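Local coordinates for putative CRISPR-associated endoribonuclease-like protein Cas6 (Pyrococcus furiosus, PDB 3UFC) that binds CRISPR RNA and belongs to the Cas6 endoribonuclease family of the prokaryotic adaptive immune system against viruses and plasmids, at residues 16-21 with 68-73; 125-130 with 208-213. One frame throughout, in Å; residues are numbered along the deposited sequence.

Both contacts are antiparallel strand pairings, one in each half of the chain. Contact 1 (16-21 with 68-73) belongs to the N-terminal Cas6 family region and contact 2 (125-130 with 208-213) to the C-terminal one, in keeping with the tandem ferredoxin-like domains of Cas6 proteins. Contact 1 is complete before the chain reaches the first strand of contact 2. Their centres lie about 30 Å apart and their nearest atoms about 14 Å apart, so neither touches the other. Contact 1 sits in a small three-stranded sheet beside the main N-terminal sheet, whereas contact 2 joins the two inner strands of the four-stranded C-terminal sheet.

Contact 1 of 2, residues 16-21 with 68-73; sequences PVIPFN and KGIKIL
Three backbone hydrogen bonds join Pro-16 and Ile-18 to Ile-70 and Ile-72. Ile-72 N donates to Pro-16 O (2.9 Å). Ile-18 and Ile-70 form a hydrogen-bonded antiparallel pair: Ile-70 N donates to Ile-18 O (2.7 Å), with Ile-18 N returning a bond to Ile-70 O. Between them, Val-17 CA directs a C-H at Ile-70 O (3.2 Å).

The apolar contacts divide by face. On one, Ile-18 CG1 lies against Ile-70 CB (3.8 Å), because chi1 of 63° sets this branch between its own backbone N and carbonyl carbon. Ile-18 CG2 meets Ile-72 CD1 at about a right angle between the side chains, and the same CD1 touches Pro-16 CG (3.8 Å). Phe-109 in strand 107-116 borders this cluster. On the other face Val-17 CG2 rests on the aliphatic CB and CG of Lys-71.

Phe-20 supplies the aromatic contact. Gly-69 CA lies over one face of the Phe-20 ring, 3.4 Å from its centroid, in a CH-pi contact, and Ile-70 CG1 approaches Phe-20 CD2 obliquely (3.7 Å).

Strand 69-72 is the middle strand of a small antiparallel sheet, flanked by 17-18 and 62-65, with Lys-68 and Gly-69 forming a classic beta bulge opposite Ile-65.

Contact 2 of 2, residues 125-130 with 208-213; sequences VNIFST and VFRYYG
Val-125 opens this antiparallel pairing of the two central strands of the four-stranded C-terminal sheet, in a domain of the Cas6 ferredoxin-like type. Its CG2 lies beside Tyr-212 CD2 (3.8 Å), and CG1, anti to the backbone N (chi1 -178°), lies over one face of that ring, toward its rim, and also touches Arg-210 CG. Asn-126 exchanges two backbone hydrogen bonds with Tyr-211; the one from Tyr-211 N to Asn-126 O is short (2.6 Å). The Asn-126 amide flanks the Tyr-211 ring, its ND2 hydrogen-bonded to Lys-123 O. Ile-127 runs alongside Arg-210, bringing Ile-127 CD1 to Arg-210 NH2 (3.9 Å), while Arg-210 NH1 makes a salt bridge to Glu-186.

Phe-128 and Phe-209 form the next hydrogen-bonded pair: Phe-128 N donates to Phe-209 O (2.8 Å) and Phe-128 O accepts from Phe-209 N. On the face turned to helix 215-224, Phe-128 CB sits over the Phe-209 ring in a CH-pi contact, 4.0 Å from the centroid; the two ring planes stand at 44°. Tyr-211 CB meets the Phe-128 ring at its edge, nearest CE1 (3.7 Å). On the reverse face Ser-129 OG rests against Val-208 CG2 at 3.5 Å.

Contact 1 of 2, residues 16-21 with 68-73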
ATOM      1  N   PRO A  16       6.166  -8.832 -21.425  1.00 46.46           N
ATOM      2  CA  PRO A  16       4.708  -8.863 -21.306  1.00 44.84           C
ATOM      3  C   PRO A  16       4.119  -7.490 -21.001  1.00 41.85           C
ATOM      4  O   PRO A  16       4.828  -6.569 -20.593  1.00 40.98           O
ATOM      5  CB  PRO A  16       4.486  -9.848 -20.165  1.00 45.03           C
ATOM      6  CG  PRO A  16       5.625  -9.527 -19.260  1.00 45.32           C
ATOM      7  CD  PRO A  16       6.796  -9.407 -20.222  1.00 46.41           C
ATOM      8  N   VAL A  17       2.816  -7.361 -21.215  1.00 40.62           N
ATOM      9  CA  VAL A  17       2.116  -6.119 -20.937  1.00 38.63           C
ATOM     10  C   VAL A  17       1.046  -6.449 -19.905  1.00 37.26           C
ATOM     11  O   VAL A  17       0.152  -7.250 -20.167  1.00 36.46           O
ATOM     12  CB  VAL A  17       1.438  -5.544 -22.204  1.00 40.28           C
ATOM     13  CG1 VAL A  17       0.744  -4.230 -21.871  1.00 39.33           C
ATOM     14  CG2 VAL A  17       2.475  -5.325 -23.295  1.00 40.24           C
ATOM     15  N   ILE A  18       1.157  -5.856 -18.723  1.00 35.51           N
ATOM     16  CA  ILE A  18       0.178  -6.104 -17.672  1.00 34.65           C
ATOM     17  C   ILE A  18      -0.794  -4.933 -17.607  1.00 32.85           C
ATOM     18  O   ILE A  18      -0.438  -3.802 -17.934  1.00 32.99           O
ATOM     19  CB  ILE A  18       0.844  -6.243 -16.277  1.00 33.88           C
ATOM     20  CG1 ILE A  18       1.540  -4.933 -15.895  1.00 33.51           C
ATOM     21  CG2 ILE A  18       1.821  -7.402 -16.280  1.00 33.66           C
ATOM     22  CD1 ILE A  18       2.119  -4.920 -14.479  1.00 34.45           C
ATOM     23  N   PRO A  19      -2.039  -5.192 -17.196  1.00 32.50           N
ATOM     24  CA  PRO A  19      -3.015  -4.100 -17.106  1.00 33.93           C
ATOM     25  C   PRO A  19      -2.606  -3.145 -15.985  1.00 33.84           C
ATOM     26  O   PRO A  19      -1.869  -3.537 -15.074  1.00 33.46           O
ATOM     27  CB  PRO A  19      -4.322  -4.834 -16.815  1.00 34.06           C
ATOM     28  CG  PRO A  19      -3.865  -6.046 -16.048  1.00 34.63           C
ATOM     29  CD  PRO A  19      -2.645  -6.482 -16.828  1.00 32.42           C
ATOM     30  N   PHE A  20      -3.064  -1.898 -16.049  1.00 33.72           N
ATOM     31  CA  PHE A  20      -2.721  -0.922 -15.016  1.00 34.88           C
ATOM     32  C   PHE A  20      -3.440  -1.191 -13.692  1.00 33.11           C
ATOM     33  O   PHE A  20      -2.861  -1.015 -12.621  1.00 33.55           O
ATOM     34  CB  PHE A  20      -3.100   0.511 -15.421  1.00 38.45           C
ATOM     35  CG  PHE A  20      -2.560   0.963 -16.745  1.00 43.60           C
ATOM     36  CD1 PHE A  20      -3.348   0.889 -17.894  1.00 46.62           C
ATOM     37  CD2 PHE A  20      -1.298   1.544 -16.835  1.00 46.48           C
ATOM     38  CE1 PHE A  20      -2.894   1.396 -19.111  1.00 47.05           C
ATOM     39  CE2 PHE A  20      -0.832   2.052 -18.050  1.00 47.36           C
ATOM     40  CZ  PHE A  20      -1.632   1.980 -19.188  1.00 47.87           C
ATOM     41  N   ASN A  21      -4.704  -1.601 -13.778  1.00 31.52           N
ATOM     42  CA  ASN A  21      -5.548  -1.821 -12.598  1.00 31.07           C
ATOM     43  C   ASN A  21      -5.588  -3.245 -12.050  1.00 30.19           C
ATOM     44  O   ASN A  21      -6.626  -3.906 -12.102  1.00 31.18           O
ATOM     45  CB  ASN A  21      -6.972  -1.367 -12.935  1.00 33.02           C
ATOM     46  CG  ASN A  21      -7.000  -0.014 -13.623  1.00 33.13           C
ATOM     47  OD1 ASN A  21      -6.706   1.013 -13.014  1.00 34.24           O
ATOM     48  ND2 ASN A  21      -7.341  -0.011 -14.908  1.00 37.84           N
ATOM     49  N   LYS A  68      -3.642  -0.192 -22.956  1.00 63.10           N
ATOM     50  CA  LYS A  68      -3.104  -1.548 -22.978  1.00 61.07           C
ATOM     51  C   LYS A  68      -2.567  -1.947 -21.607  1.00 58.27           C
ATOM     52  O   LYS A  68      -2.880  -3.023 -21.097  1.00 58.19           O
ATOM     53  CB  LYS A  68      -1.989  -1.668 -24.020  1.00 62.53           C
ATOM     54  CG  LYS A  68      -2.475  -1.619 -25.459  1.00 65.69           C
ATOM     55  CD  LYS A  68      -3.410  -2.782 -25.764  1.00 67.14           C
ATOM     56  CE  LYS A  68      -3.922  -2.723 -27.196  1.00 68.68           C
ATOM     57  NZ  LYS A  68      -4.839  -3.861 -27.505  1.00 69.69           N
ATOM     58  N   GLY A  69      -1.760  -1.074 -21.015  1.00 54.91           N
ATOM     59  CA  GLY A  69      -1.202  -1.365 -19.709  1.00 51.59           C
ATOM     60  C   GLY A  69       0.257  -0.975 -19.579  1.00 48.92           C
ATOM     61  O   GLY A  69       0.721  -0.023 -20.208  1.00 47.94           O
ATOM     62  N   ILE A  70       0.984  -1.720 -18.756  1.00 46.98           N
ATOM     63  CA  ILE A  70       2.398  -1.456 -18.528  1.00 44.68           C
ATOM     64  C   ILE A  70       3.234  -2.529 -19.214  1.00 43.64           C
ATOM     65  O   ILE A  70       3.054  -3.720 -18.961  1.00 43.64           O
ATOM     66  CB  ILE A  70       2.726  -1.466 -17.016  1.00 43.96           C
ATOM     67  CG1 ILE A  70       1.764  -0.541 -16.266  1.00 43.34           C
ATOM     68  CG2 ILE A  70       4.158  -1.015 -16.792  1.00 42.45           C
ATOM     69  CD1 ILE A  70       1.894  -0.613 -14.753  1.00 42.74           C
ATOM     70  N   LYS A  71       4.138  -2.108 -20.093  1.00 43.58           N
ATOM     71  CA  LYS A  71       5.000  -3.051 -20.796  1.00 43.23           C
ATOM     72  C   LYS A  71       6.284  -3.237 -20.000  1.00 41.62           C
ATOM     73  O   LYS A  71       7.045  -2.291 -19.795  1.00 41.27           O
ATOM     74  CB  LYS A  71       5.329  -2.544 -22.200  1.00 44.27           C
ATOM     75  CG  LYS A  71       6.154  -3.525 -23.018  1.00 47.45           C
ATOM     76  CD  LYS A  71       6.454  -2.979 -24.405  1.00 49.39           C
ATOM     77  CE  LYS A  71       7.272  -3.967 -25.222  1.00 51.24           C
ATOM     78  NZ  LYS A  71       7.535  -3.458 -26.600  1.00 52.00           N
ATOM     79  N   ILE A  72       6.510  -4.465 -19.547  1.00 42.18           N
ATOM     80  CA  ILE A  72       7.690  -4.803 -18.756  1.00 41.32           C
ATOM     81  C   ILE A  72       8.914  -5.004 -19.645  1.00 42.47           C
ATOM     82  O   ILE A  72       8.949  -5.917 -20.467  1.00 43.00           O
ATOM     83  CB  ILE A  72       7.435  -6.087 -17.944  1.00 39.91           C
ATOM     84  CG1 ILE A  72       6.259  -5.859 -16.992  1.00 38.59           C
ATOM     85  CG2 ILE A  72       8.691  -6.482 -17.177  1.00 40.50           C
ATOM     86  CD1 ILE A  72       5.784  -7.102 -16.287  1.00 40.61           C
ATOM     87  N   LEU A  73       9.919  -4.150 -19.472  1.00 42.97           N
ATOM     88  CA  LEU A  73      11.140  -4.229 -20.265  1.00 45.03           C
ATOM     89  C   LEU A  73      12.328  -4.694 -19.427  1.00 46.00           C
ATOM     90  O   LEU A  73      13.479  -4.428 -19.774  1.00 47.70           O
ATOM     91  CB  LEU A  73      11.462  -2.860 -20.871  1.00 45.46           C
ATOM     92  CG  LEU A  73      10.385  -2.181 -21.722  1.00 45.50           C
ATOM     93  CD1 LEU A  73      10.868  -0.799 -22.123  1.00 46.49           C
ATOM     94  CD2 LEU A  73      10.074  -3.020 -22.949  1.00 45.56           C
TER

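Contact 2 of 2, residues 125-130 with 208-213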
ATOM      1  N   VAL A 125      10.424  13.511  12.958  1.00 25.91           N
ATOM      2  CA  VAL A 125      10.484  14.138  11.650  1.00 26.57           C
ATOM      3  C   VAL A 125      11.034  13.098  10.674  1.00 29.26           C
ATOM      4  O   VAL A 125      12.088  12.500  10.911  1.00 27.79           O
ATOM      5  CB  VAL A 125      11.393  15.385  11.646  1.00 27.99           C
ATOM      6  CG1 VAL A 125      11.384  16.022  10.257  1.00 26.23           C
ATOM      7  CG2 VAL A 125      10.901  16.392  12.690  1.00 26.94           C
ATOM      8  N   ASN A 126      10.302  12.871   9.587  1.00 28.36           N
ATOM      9  CA  ASN A 126      10.708  11.890   8.583  1.00 28.88           C
ATOM     10  C   ASN A 126      10.331  12.364   7.189  1.00 28.29           C
ATOM     11  O   ASN A 126       9.382  13.125   7.016  1.00 29.17           O
ATOM     12  CB  ASN A 126       9.989  10.552   8.806  1.00 28.54           C
ATOM     13  CG  ASN A 126      10.071  10.061  10.237  1.00 30.18           C
ATOM     14  OD1 ASN A 126      11.097   9.541  10.671  1.00 29.98           O
ATOM     15  ND2 ASN A 126       8.977  10.226  10.982  1.00 27.63           N
ATOM     16  N   ILE A 127      11.083  11.918   6.194  1.00 28.95           N
ATOM     17  CA  ILE A 127      10.747  12.235   4.820  1.00 28.77           C
ATOM     18  C   ILE A 127      10.265  10.893   4.278  1.00 28.74           C
ATOM     19  O   ILE A 127      11.006   9.907   4.296  1.00 27.66           O
ATOM     20  CB  ILE A 127      11.954  12.705   4.001  1.00 31.83           C
ATOM     21  CG1 ILE A 127      12.471  14.042   4.540  1.00 33.13           C
ATOM     22  CG2 ILE A 127      11.539  12.892   2.546  1.00 31.31           C
ATOM     23  CD1 ILE A 127      13.658  14.567   3.765  1.00 36.11           C
ATOM     24  N   PHE A 128       9.014  10.852   3.831  1.00 27.52           N
ATOM     25  CA  PHE A 128       8.426   9.625   3.299  1.00 25.62           C
ATOM     26  C   PHE A 128       8.194   9.728   1.796  1.00 25.37           C
ATOM     27  O   PHE A 128       7.895  10.804   1.273  1.00 26.65           O
ATOM     28  CB  PHE A 128       7.077   9.328   3.979  1.00 24.07           C
ATOM     29  CG  PHE A 128       7.181   8.917   5.427  1.00 24.68           C
ATOM     30  CD1 PHE A 128       6.595   9.694   6.426  1.00 21.36           C
ATOM     31  CD2 PHE A 128       7.826   7.733   5.792  1.00 23.54           C
ATOM     32  CE1 PHE A 128       6.644   9.300   7.765  1.00 22.52           C
ATOM     33  CE2 PHE A 128       7.883   7.325   7.126  1.00 22.59           C
ATOM     34  CZ  PHE A 128       7.290   8.108   8.118  1.00 23.42           C
ATOM     35  N   SER A 129       8.328   8.602   1.105  1.00 24.53           N
ATOM     36  CA  SER A 129       8.090   8.556  -0.329  1.00 24.06           C
ATOM     37  C   SER A 129       7.178   7.358  -0.584  1.00 23.07           C
ATOM     38  O   SER A 129       7.433   6.260  -0.088  1.00 21.92           O
ATOM     39  CB  SER A 129       9.406   8.401  -1.099  1.00 25.52           C
ATOM     40  OG  SER A 129       9.168   8.490  -2.493  1.00 27.11           O
ATOM     41  N   THR A 130       6.120   7.570  -1.362  1.00 23.89           N
ATOM     42  CA  THR A 130       5.151   6.518  -1.641  1.00 22.50           C
ATOM     43  C   THR A 130       5.626   5.383  -2.535  1.00 24.08           C
ATOM     44  O   THR A 130       6.317   5.612  -3.530  1.00 23.48           O
ATOM     45  CB  THR A 130       3.866   7.101  -2.286  1.00 23.02           C
ATOM     46  OG1 THR A 130       4.215   7.905  -3.420  1.00 20.12           O
ATOM     47  CG2 THR A 130       3.105   7.956  -1.287  1.00 21.93           C
ATOM     48  N   VAL A 208       6.016  12.667  -2.081  1.00 27.94           N
ATOM     49  CA  VAL A 208       7.166  12.697  -1.196  1.00 28.01           C
ATOM     50  C   VAL A 208       6.770  13.818  -0.247  1.00 28.65           C
ATOM     51  O   VAL A 208       6.389  14.906  -0.689  1.00 30.67           O
ATOM     52  CB  VAL A 208       8.470  13.072  -1.938  1.00 28.57           C
ATOM     53  CG1 VAL A 208       9.601  13.253  -0.931  1.00 27.41           C
ATOM     54  CG2 VAL A 208       8.828  11.983  -2.940  1.00 26.26           C
ATOM     55  N   PHE A 209       6.813  13.550   1.049  1.00 26.93           N
ATOM     56  CA  PHE A 209       6.433  14.564   2.017  1.00 27.19           C
ATOM     57  C   PHE A 209       7.225  14.436   3.292  1.00 26.74           C
ATOM     58  O   PHE A 209       7.667  13.348   3.655  1.00 25.66           O
ATOM     59  CB  PHE A 209       4.936  14.472   2.352  1.00 26.86           C
ATOM     60  CG  PHE A 209       4.520  13.158   2.974  1.00 26.86           C
ATOM     61  CD1 PHE A 209       4.365  12.014   2.190  1.00 25.41           C
ATOM     62  CD2 PHE A 209       4.263  13.069   4.339  1.00 25.34           C
ATOM     63  CE1 PHE A 209       3.957  10.804   2.761  1.00 22.37           C
ATOM     64  CE2 PHE A 209       3.855  11.866   4.916  1.00 24.11           C
ATOM     65  CZ  PHE A 209       3.702  10.730   4.118  1.00 23.65           C
ATOM     66  N   ARG A 210       7.413  15.562   3.969  1.00 28.38           N
ATOM     67  CA  ARG A 210       8.126  15.557   5.235  1.00 29.43           C
ATOM     68  C   ARG A 210       7.044  15.506   6.309  1.00 28.08           C
ATOM     69  O   ARG A 210       6.102  16.296   6.293  1.00 29.15           O
ATOM     70  CB  ARG A 210       8.986  16.823   5.382  1.00 31.29           C
ATOM     71  CG  ARG A 210       9.816  16.845   6.660  1.00 34.72           C
ATOM     72  CD  ARG A 210      10.764  18.045   6.745  1.00 37.57           C
ATOM     73  NE  ARG A 210      11.901  17.948   5.832  1.00 38.19           N
ATOM     74  CZ  ARG A 210      11.971  18.552   4.651  1.00 39.98           C
ATOM     75  NH1 ARG A 210      10.968  19.307   4.227  1.00 41.22           N
ATOM     76  NH2 ARG A 210      13.050  18.406   3.896  1.00 42.43           N
ATOM     77  N   TYR A 211       7.175  14.551   7.223  1.00 26.92           N
ATOM     78  CA  TYR A 211       6.226  14.355   8.317  1.00 26.43           C
ATOM     79  C   TYR A 211       6.788  14.938   9.612  1.00 27.51           C
ATOM     80  O   TYR A 211       7.951  14.701   9.937  1.00 26.65           O
ATOM     81  CB  TYR A 211       5.982  12.848   8.498  1.00 25.54           C
ATOM     82  CG  TYR A 211       5.139  12.452   9.698  1.00 24.14           C
ATOM     83  CD1 TYR A 211       3.808  12.067   9.544  1.00 21.99           C
ATOM     84  CD2 TYR A 211       5.688  12.416  10.979  1.00 22.28           C
ATOM     85  CE1 TYR A 211       3.044  11.649  10.635  1.00 21.92           C
ATOM     86  CE2 TYR A 211       4.932  12.001  12.078  1.00 24.22           C
ATOM     87  CZ  TYR A 211       3.614  11.618  11.898  1.00 23.17           C
ATOM     88  OH  TYR A 211       2.877  11.181  12.975  1.00 21.09           O
ATOM     89  N   TYR A 212       5.963  15.687  10.344  1.00 28.14           N
ATOM     90  CA  TYR A 212       6.363  16.283  11.626  1.00 29.02           C
ATOM     91  C   TYR A 212       5.383  15.877  12.719  1.00 28.16           C
ATOM     92  O   TYR A 212       4.180  16.096  12.581  1.00 26.45           O
ATOM     93  CB  TYR A 212       6.337  17.817  11.587  1.00 31.14           C
ATOM     94  CG  TYR A 212       7.340  18.488  10.685  1.00 36.02           C
ATOM     95  CD1 TYR A 212       7.097  18.628   9.323  1.00 34.93           C
ATOM     96  CD2 TYR A 212       8.525  19.017  11.205  1.00 37.52           C
ATOM     97  CE1 TYR A 212       8.002  19.281   8.498  1.00 37.95           C
ATOM     98  CE2 TYR A 212       9.440  19.672  10.388  1.00 39.02           C
ATOM     99  CZ  TYR A 212       9.171  19.800   9.035  1.00 39.15           C
ATOM    100  OH  TYR A 212      10.071  20.442   8.220  1.00 42.04           O
ATOM    101  N   GLY A 213       5.875  15.306  13.811  1.00 27.11           N
ATOM    102  CA  GLY A 213       4.951  14.965  14.877  1.00 26.05           C
ATOM    103  C   GLY A 213       5.037  13.617  15.554  1.00 24.52           C
ATOM    104  O   GLY A 213       6.114  13.061  15.750  1.00 24.63           O
TER